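Local atomic coordinates of Bd3459 (PDB entry 5CEC), a protein that is a predatory endopeptidase of the S13 family, which is generally assigned D-Ala-D-Ala carboxypeptidase activity, and is bound by an ankyrin-repeat immunity protein. Residues C307-D318 with G376-M384. The protein carries 1 engineered substitution. Residues are numbered along the deposited sequence; the frame is centred on the assembly and turned at random.
Sequences CEMMIKVLYSLD and GEIYFAVLM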
loop_
_atom_site.group_PDB
_atom_site.type_symbol
_atom_site.label_atom_id
_atom_site.label_comp_id
_atom_site.label_asym_id
_atom_site.label_seq_id
_atom_site.Cartn_x
_atom_site.Cartn_y
_atom_site.Cartn_z
ATOM N N CYS A 307 3.694 -20.723 0.946
ATOM C CA CYS A 307 4.657 -19.882 1.646
ATOM C C CYS A 307 6.055 -20.103 1.008
ATOM O O CYS A 307 6.790 -19.143 0.778
ATOM C CB CYS A 307 4.639 -20.211 3.127
ATOM S SG CYS A 307 5.464 -19.006 4.165
ATOM N N GLU A 308 6.410 -21.363 0.699
ATOM C CA GLU A 308 7.672 -21.653 0.005
ATOM C C GLU A 308 7.804 -20.883 -1.305
ATOM O O GLU A 308 8.864 -20.319 -1.608
ATOM C CB GLU A 308 7.854 -23.155 -0.278
ATOM C CG GLU A 308 8.222 -23.964 0.939
ATOM C CD GLU A 308 8.638 -25.389 0.620
ATOM O OE1 GLU A 308 8.608 -25.805 -0.560
ATOM O OE2 GLU A 308 9.018 -26.106 1.565
ATOM N N MET A 309 6.709 -20.817 -2.068
ATOM C CA MET A 309 6.726 -20.078 -3.325
ATOM C C MET A 309 7.039 -18.591 -3.088
ATOM O O MET A 309 7.723 -17.947 -3.898
ATOM C CB MET A 309 5.411 -20.228 -4.086
ATOM C CG MET A 309 5.311 -21.493 -4.910
ATOM S SD MET A 309 6.524 -21.621 -6.244
ATOM C CE MET A 309 6.609 -19.956 -6.829
ATOM N N MET A 310 6.511 -18.019 -2.003
ATOM C CA MET A 310 6.826 -16.633 -1.688
ATOM C C MET A 310 8.320 -16.403 -1.419
ATOM O O MET A 310 8.904 -15.410 -1.855
ATOM C CB MET A 310 5.941 -16.148 -0.540
ATOM C CG MET A 310 4.456 -16.113 -0.859
ATOM S SD MET A 310 4.015 -15.142 -2.336
ATOM C CE MET A 310 4.006 -16.371 -3.632
ATOM N N ILE A 311 8.955 -17.333 -0.717
ATOM C CA ILE A 311 10.400 -17.254 -0.498
ATOM C C ILE A 311 11.145 -17.345 -1.833
ATOM O O ILE A 311 12.057 -16.575 -2.075
ATOM C CB ILE A 311 10.876 -18.342 0.452
ATOM C CG1 ILE A 311 10.148 -18.223 1.807
ATOM C CG2 ILE A 311 12.388 -18.268 0.606
ATOM C CD1 ILE A 311 10.372 -16.900 2.530
ATOM N N LYS A 312 10.746 -18.257 -2.703
ATOM C CA LYS A 312 11.391 -18.390 -4.014
ATOM C C LYS A 312 11.261 -17.138 -4.866
ATOM O O LYS A 312 12.196 -16.689 -5.519
ATOM C CB LYS A 312 10.872 -19.583 -4.790
ATOM C CG LYS A 312 11.182 -20.940 -4.160
ATOM C CD LYS A 312 10.525 -22.073 -4.935
ATOM C CE LYS A 312 11.210 -22.334 -6.266
ATOM N NZ LYS A 312 12.554 -22.986 -6.144
ATOM N N VAL A 313 10.089 -16.517 -4.776
ATOM C CA VAL A 313 9.858 -15.255 -5.468
ATOM C C VAL A 313 10.792 -14.175 -4.946
ATOM O O VAL A 313 11.385 -13.428 -5.750
ATOM C CB VAL A 313 8.367 -14.845 -5.347
ATOM C CG1 VAL A 313 8.142 -13.381 -5.712
ATOM C CG2 VAL A 313 7.518 -15.752 -6.226
ATOM N N LEU A 314 10.929 -14.079 -3.627
ATOM C CA LEU A 314 11.856 -13.088 -3.047
ATOM C C LEU A 314 13.305 -13.327 -3.502
ATOM O O LEU A 314 14.015 -12.383 -3.889
ATOM C CB LEU A 314 11.768 -13.068 -1.532
ATOM C CG LEU A 314 10.432 -12.444 -1.028
ATOM C CD1 LEU A 314 10.164 -12.906 0.397
ATOM C CD2 LEU A 314 10.415 -10.923 -1.143
ATOM N N TYR A 315 13.746 -14.584 -3.448
ATOM C CA TYR A 315 15.103 -14.938 -3.881
ATOM C C TYR A 315 15.344 -14.515 -5.317
ATOM O O TYR A 315 16.364 -13.871 -5.650
ATOM C CB TYR A 315 15.318 -16.434 -3.758
ATOM C CG TYR A 315 16.653 -16.854 -4.261
ATOM C CD1 TYR A 315 16.863 -17.123 -5.609
ATOM C CD2 TYR A 315 17.724 -16.946 -3.393
ATOM C CE1 TYR A 315 18.098 -17.501 -6.069
ATOM C CE2 TYR A 315 18.975 -17.301 -3.838
ATOM C CZ TYR A 315 19.182 -17.588 -5.192
ATOM O OH TYR A 315 20.382 -17.939 -5.677
ATOM N N SER A 316 14.389 -14.839 -6.184
ATOM C CA SER A 316 14.492 -14.537 -7.611
ATOM C C SER A 316 14.420 -13.049 -7.912
ATOM O O SER A 316 15.136 -12.557 -8.791
ATOM C CB SER A 316 13.444 -15.320 -8.410
ATOM O OG SER A 316 13.680 -16.710 -8.343
ATOM N N LEU A 317 13.542 -12.314 -7.211
ATOM C CA LEU A 317 13.444 -10.890 -7.388
ATOM C C LEU A 317 14.737 -10.214 -6.972
ATOM O O LEU A 317 15.239 -9.311 -7.673
ATOM C CB LEU A 317 12.246 -10.362 -6.588
ATOM C CG LEU A 317 12.034 -8.844 -6.637
ATOM C CD1 LEU A 317 11.879 -8.313 -8.061
ATOM C CD2 LEU A 317 10.804 -8.491 -5.827
ATOM N N ASP A 318 15.245 -10.591 -5.800
ATOM C CA ASP A 318 16.503 -10.049 -5.310
ATOM C C ASP A 318 17.626 -10.300 -6.333
ATOM O O ASP A 318 18.435 -9.399 -6.624
ATOM C CB ASP A 318 16.842 -10.643 -3.944
ATOM C CG ASP A 318 17.519 -9.674 -2.993
ATOM O OD1 ASP A 318 17.731 -8.488 -3.322
ATOM O OD2 ASP A 318 17.841 -10.137 -1.874
ATOM N N GLY A 376 22.673 -11.050 8.829
ATOM C CA GLY A 376 22.467 -10.881 7.392
ATOM C C GLY A 376 20.997 -10.811 6.993
ATOM O O GLY A 376 20.086 -10.693 7.834
ATOM N N GLU A 377 20.797 -10.858 5.681
ATOM C CA GLU A 377 19.515 -10.637 5.061
ATOM C C GLU A 377 18.753 -11.946 5.087
ATOM O O GLU A 377 19.273 -12.977 4.675
ATOM C CB GLU A 377 19.708 -10.196 3.617
ATOM C CG GLU A 377 18.428 -10.000 2.826
ATOM C CD GLU A 377 18.627 -9.755 1.330
ATOM O OE1 GLU A 377 19.738 -9.907 0.794
ATOM O OE2 GLU A 377 17.639 -9.430 0.669
ATOM N N ILE A 378 17.526 -11.916 5.587
ATOM C CA ILE A 378 16.691 -13.111 5.680
ATOM C C ILE A 378 15.362 -12.847 4.984
ATOM O O ILE A 378 14.667 -11.867 5.296
ATOM C CB ILE A 378 16.439 -13.526 7.127
ATOM C CG1 ILE A 378 17.739 -13.659 7.915
ATOM C CG2 ILE A 378 15.633 -14.825 7.192
ATOM C CD1 ILE A 378 17.521 -13.853 9.369
ATOM N N TYR A 379 14.967 -13.725 4.053
ATOM C CA TYR A 379 13.631 -13.646 3.445
ATOM C C TYR A 379 12.589 -14.282 4.354
ATOM O O TYR A 379 12.866 -15.268 5.049
ATOM C CB TYR A 379 13.592 -14.411 2.104
ATOM C CG TYR A 379 14.642 -13.973 1.114
ATOM C CD1 TYR A 379 14.738 -12.642 0.722
ATOM C CD2 TYR A 379 15.552 -14.877 0.561
ATOM C CE1 TYR A 379 15.693 -12.222 -0.174
ATOM C CE2 TYR A 379 16.506 -14.465 -0.344
ATOM C CZ TYR A 379 16.597 -13.138 -0.697
ATOM O OH TYR A 379 17.568 -12.720 -1.579
ATOM N N PHE A 380 11.387 -13.719 4.371
ATOM C CA PHE A 380 10.312 -14.296 5.156
ATOM C C PHE A 380 8.978 -14.127 4.462
ATOM O O PHE A 380 8.809 -13.245 3.622
ATOM C CB PHE A 380 10.253 -13.619 6.550
ATOM C CG PHE A 380 9.696 -12.224 6.522
ATOM C CD1 PHE A 380 8.334 -12.020 6.608
ATOM C CD2 PHE A 380 10.526 -11.119 6.323
ATOM C CE1 PHE A 380 7.812 -10.741 6.523
ATOM C CE2 PHE A 380 10.002 -9.860 6.219
ATOM C CZ PHE A 380 8.654 -9.676 6.327
ATOM N N ALA A 381 8.036 -14.963 4.864
ATOM C CA ALA A 381 6.627 -14.790 4.505
ATOM C C ALA A 381 5.760 -15.308 5.623
ATOM O O ALA A 381 6.044 -16.369 6.205
ATOM C CB ALA A 381 6.273 -15.439 3.194
ATOM N N VAL A 382 4.731 -14.525 5.953
ATOM C CA VAL A 382 3.766 -14.900 7.000
ATOM C C VAL A 382 2.368 -14.832 6.416
ATOM O O VAL A 382 1.961 -13.773 5.920
ATOM C CB VAL A 382 3.828 -13.961 8.236
ATOM C CG1 VAL A 382 2.984 -14.515 9.372
ATOM C CG2 VAL A 382 5.255 -13.721 8.692
ATOM N N LEU A 383 1.669 -15.971 6.462
ATOM C CA LEU A 383 0.336 -16.097 5.892
ATOM C C LEU A 383 -0.604 -16.392 7.051
ATOM O O LEU A 383 -0.553 -17.479 7.615
ATOM C CB LEU A 383 0.276 -17.191 4.833
ATOM C CG LEU A 383 1.328 -17.093 3.726
ATOM C CD1 LEU A 383 1.196 -18.283 2.787
ATOM C CD2 LEU A 383 1.239 -15.809 2.956
ATOM N N MET A 384 -1.429 -15.412 7.445
ATOM C CA MET A 384 -2.419 -15.603 8.523
ATOM C C MET A 384 -3.775 -15.820 7.925
ATOM O O MET A 384 -4.101 -15.287 6.874
ATOM C CB MET A 384 -2.518 -14.401 9.444
ATOM C CG MET A 384 -1.233 -13.961 10.106
ATOM S SD MET A 384 -0.581 -15.126 11.318
ATOM C CE MET A 384 -1.862 -15.110 12.547
HETATM O O HOH W 1 18.949 -13.715 -4.540
HETATM O O HOH W 2 17.756 -6.633 -1.376
#
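Ile-311, Leu-314 and Met-310 of helix 307-318 pack on Tyr-379 and Ala-381 of strand 376-384, the short axes coming within 7.7 Å at 146°, inclined antiparallel. CG1 of Ile-311 stands anti to the carbonyl carbon, and the second turn, chi2 -60°, brings CD1 onto the strand backbone, 3.7 Å from Phe-380 C. Met-310 meets Ala-381 through CB alone, its bent chain leading away. CD1 of Leu-314 lies 3.5 Å from Phe-380 O, while its CB meets Tyr-379 CD1 at 3.8 Å. At the start of the helix, Cys-307 SG touches Ala-381 CB and its CB meets Leu-383 CD1. The Tyr-379 ring lies along the helix, one face covered by backbone at Leu-314 and Tyr-315. Asp-318 OD2, in the ring plane at its edge, accepts from Tyr-379 OH (2.6 Å) through its anti lone pair. Glu-377, extended, brings OE2 also to 2.6 Å from Asp-318 OD2, so one acid probably carries a proton. A water donates to Asp-318 OD1. The helix covers one face of the antiparallel sheet containing strands 40-48, 376-385 and 364-373, as in penicillin-binding protein transpeptidase domains: Phe-380 packs on helix 394-411 across the sheet, and Cys-307 is disulfide-bonded to Cys-45 of neighbouring strand 40-48.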